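Local atomic coordinates of sensor protein (Shewanella oneidensis, PDB entry 3LIC), a protein that is a putative histidine kinase that probably senses an extracellular signal through its PDC-fold domain in a two-component regulatory system. Residues N214-F220 against A232-D236. Sequence-based numbering, arbitrary orientation.
Sequences NIKNIAF and ASFVD
Asn217 docks onto strand 230-235, an edge of the five-stranded antiparallel sheet in this PDC-fold sensor domain, through its amide: OD1 takes the backbone N of Val235 at 2.9 Å, nearly straight (162°) and in the carbonyl plane. On the same amide, ND2 reaches Val235 O only weakly (3.4 Å), its stronger partner being Asp211 O. With CG anti to the carbonyl carbon (chi1 -63°), the amide swings beside the strand, its OD1 meeting the Phe234 ring at the edge. The tighter part is the side-by-side pair of Phe220 and Phe234, where Phe220 CE2 and Phe234 CD2 come within 3.5 Å. Their planes are 11° apart and centroids 4.8 Å, yet the rings are slid so far that overlap is slight; Phe234 CD2 sits over the Phe220 face, near its rim. Tyr242, Val257 and Leu210 extend this apolar layer. Looser is the side where Lys216, on the surface, merely lays CD 4.0 Å from Val235 CG1, and a water linked to Lys216 O also bonds Ser233 O (2.7 Å). Replacing Asn217 by an alanine removes the amide and is likely to leave Val235 N and Asp211 O without these partners. The chemistry thus implies that an amide satisfies an edge-strand N-H and ties segment 214-220 to the sheet, while two near-parallel, offset phenylalanines pack on the buried side.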
ATOM      1  N   ASN A 214      13.382  -2.474  24.980  1.00 47.08           N
ATOM      2  CA  ASN A 214      13.252  -3.725  25.746  1.00 45.45           C
ATOM      3  C   ASN A 214      14.304  -4.753  25.341  1.00 44.08           C
ATOM      4  O   ASN A 214      14.412  -5.103  24.167  1.00 43.54           O
ATOM      5  CB  ASN A 214      11.836  -4.302  25.657  1.00 45.19           C
ATOM      6  CG  ASN A 214      11.728  -5.639  26.301  1.00 44.77           C
ATOM      7  OD1 ASN A 214      12.732  -6.300  26.511  1.00 48.38           O
ATOM      8  ND2 ASN A 214      10.522  -6.065  26.603  1.00 43.12           N
ATOM      9  N   ILE A 215      15.096  -5.200  26.314  1.00 42.79           N
ATOM     10  CA  ILE A 215      16.261  -6.084  26.038  1.00 41.86           C
ATOM     11  C   ILE A 215      15.916  -7.240  25.111  1.00 40.16           C
ATOM     12  O   ILE A 215      16.686  -7.593  24.248  1.00 39.41           O
ATOM     13  CB  ILE A 215      16.888  -6.673  27.346  1.00 41.84           C
ATOM     14  CG1 ILE A 215      17.713  -5.610  28.033  1.00 43.08           C
ATOM     15  CG2 ILE A 215      17.818  -7.847  27.016  1.00 42.70           C
ATOM     16  CD1 ILE A 215      18.672  -4.897  27.048  1.00 44.69           C
ATOM     17  N   LYS A 216      14.741  -7.819  25.312  1.00 39.69           N
ATOM     18  CA  LYS A 216      14.260  -8.911  24.494  1.00 38.86           C
ATOM     19  C   LYS A 216      14.057  -8.575  23.034  1.00 38.61           C
ATOM     20  O   LYS A 216      14.124  -9.469  22.197  1.00 38.96           O
ATOM     21  CB  LYS A 216      13.010  -9.485  25.117  1.00 38.96           C
ATOM     22  CG  LYS A 216      13.261  -9.801  26.578  1.00 39.82           C
ATOM     23  CD  LYS A 216      12.082 -10.453  27.283  1.00 42.51           C
ATOM     24  CE  LYS A 216      11.547  -9.500  28.317  1.00 46.10           C
ATOM     25  NZ  LYS A 216      10.591 -10.202  29.211  1.00 49.07           N
ATOM     26  N   ASN A 217      13.882  -7.299  22.690  1.00 37.73           N
ATOM     27  CA  ASN A 217      13.572  -6.964  21.290  1.00 37.34           C
ATOM     28  C   ASN A 217      14.740  -6.618  20.435  1.00 36.78           C
ATOM     29  O   ASN A 217      14.593  -6.357  19.247  1.00 36.28           O
ATOM     30  CB  ASN A 217      12.544  -5.854  21.184  1.00 36.91           C
ATOM     31  CG  ASN A 217      11.204  -6.253  21.777  1.00 38.89           C
ATOM     32  OD1 ASN A 217      10.896  -7.443  21.973  1.00 39.34           O
ATOM     33  ND2 ASN A 217      10.403  -5.248  22.103  1.00 39.75           N
ATOM     34  N   ILE A 218      15.919  -6.628  21.033  1.00 37.55           N
ATOM     35  CA  ILE A 218      17.099  -6.155  20.334  1.00 36.92           C
ATOM     36  C   ILE A 218      17.324  -6.880  19.032  1.00 36.51           C
ATOM     37  O   ILE A 218      17.521  -6.230  18.005  1.00 37.12           O
ATOM     38  CB  ILE A 218      18.366  -6.242  21.207  1.00 38.00           C
ATOM     39  CG1 ILE A 218      18.188  -5.340  22.435  1.00 38.12           C
ATOM     40  CG2 ILE A 218      19.661  -5.929  20.338  1.00 37.37           C
ATOM     41  CD1 ILE A 218      19.400  -5.333  23.399  1.00 37.35           C
ATOM     42  N   ALA A 219      17.325  -8.221  19.054  1.00 35.75           N
ATOM     43  CA  ALA A 219      17.617  -8.967  17.826  1.00 34.37           C
ATOM     44  C   ALA A 219      16.531  -8.727  16.769  1.00 34.37           C
ATOM     45  O   ALA A 219      16.818  -8.650  15.570  1.00 34.52           O
ATOM     46  CB  ALA A 219      17.803 -10.466  18.104  1.00 33.86           C
ATOM     47  N   PHE A 220      15.275  -8.617  17.202  1.00 33.40           N
ATOM     48  CA  PHE A 220      14.209  -8.310  16.253  1.00 32.39           C
ATOM     49  C   PHE A 220      14.473  -6.902  15.681  1.00 31.91           C
ATOM     50  O   PHE A 220      14.466  -6.700  14.468  1.00 32.28           O
ATOM     51  CB  PHE A 220      12.824  -8.432  16.927  1.00 31.97           C
ATOM     52  CG  PHE A 220      11.670  -8.331  15.971  1.00 32.13           C
ATOM     53  CD1 PHE A 220      11.678  -9.041  14.796  1.00 29.09           C
ATOM     54  CD2 PHE A 220      10.575  -7.491  16.254  1.00 35.18           C
ATOM     55  CE1 PHE A 220      10.639  -8.959  13.893  1.00 32.35           C
ATOM     56  CE2 PHE A 220       9.511  -7.392  15.355  1.00 34.29           C
ATOM     57  CZ  PHE A 220       9.541  -8.140  14.156  1.00 32.61           C
ATOM     58  N   ALA A 232      13.167 -14.085  14.450  1.00 25.47           N
ATOM     59  CA  ALA A 232      13.544 -13.642  15.751  1.00 25.74           C
ATOM     60  C   ALA A 232      12.286 -13.587  16.577  1.00 27.15           C
ATOM     61  O   ALA A 232      11.214 -13.491  16.031  1.00 26.38           O
ATOM     62  CB  ALA A 232      14.168 -12.265  15.696  1.00 25.55           C
ATOM     63  N   SER A 233      12.409 -13.644  17.900  1.00 28.49           N
ATOM     64  CA  SER A 233      11.259 -13.350  18.701  1.00 30.72           C
ATOM     65  C   SER A 233      11.281 -11.934  19.236  1.00 32.56           C
ATOM     66  O   SER A 233      12.189 -11.122  18.930  1.00 31.38           O
ATOM     67  CB  SER A 233      11.066 -14.345  19.842  1.00 30.42           C
ATOM     68  OG  SER A 233      12.234 -14.400  20.580  1.00 29.81           O
ATOM     69  N   PHE A 234      10.219 -11.637  19.985  1.00 34.72           N
ATOM     70  CA  PHE A 234      10.011 -10.309  20.527  1.00 38.26           C
ATOM     71  C   PHE A 234       8.823 -10.330  21.461  1.00 39.24           C
ATOM     72  O   PHE A 234       8.069 -11.307  21.439  1.00 38.95           O
ATOM     73  CB  PHE A 234       9.863  -9.268  19.406  1.00 37.09           C
ATOM     74  CG  PHE A 234       8.500  -9.167  18.854  1.00 39.35           C
ATOM     75  CD1 PHE A 234       7.523  -8.443  19.523  1.00 38.77           C
ATOM     76  CD2 PHE A 234       8.187  -9.753  17.641  1.00 39.49           C
ATOM     77  CE1 PHE A 234       6.261  -8.317  19.000  1.00 37.87           C
ATOM     78  CE2 PHE A 234       6.932  -9.637  17.131  1.00 38.87           C
ATOM     79  CZ  PHE A 234       5.965  -8.911  17.815  1.00 38.49           C
ATOM     80  N   VAL A 235       8.729  -9.309  22.325  1.00 41.39           N
ATOM     81  CA  VAL A 235       7.533  -9.062  23.168  1.00 43.49           C
ATOM     82  C   VAL A 235       6.760  -7.786  22.739  1.00 44.33           C
ATOM     83  O   VAL A 235       7.354  -6.798  22.247  1.00 44.22           O
ATOM     84  CB  VAL A 235       7.866  -8.972  24.698  1.00 43.63           C
ATOM     85  CG1 VAL A 235       8.778 -10.102  25.113  1.00 44.57           C
ATOM     86  CG2 VAL A 235       8.503  -7.635  25.030  1.00 44.69           C
ATOM     87  N   ASP A 236       5.440  -7.812  22.911  1.00 45.72           N
ATOM     88  CA  ASP A 236       4.645  -6.607  22.678  1.00 47.38           C
ATOM     89  C   ASP A 236       4.475  -5.905  24.022  1.00 49.22           C
ATOM     90  O   ASP A 236       5.059  -6.354  25.031  1.00 49.78           O
ATOM     91  CB  ASP A 236       3.297  -6.913  22.009  1.00 46.39           C
ATOM     92  CG  ASP A 236       2.336  -7.694  22.907  1.00 46.59           C
ATOM     93  OD1 ASP A 236       2.615  -8.006  24.104  1.00 44.97           O
ATOM     94  OD2 ASP A 236       1.267  -8.024  22.374  1.00 48.63           O
TER
HETATM   95  O   HOH W   1      14.476  -9.664  19.229  1.00 35.87           O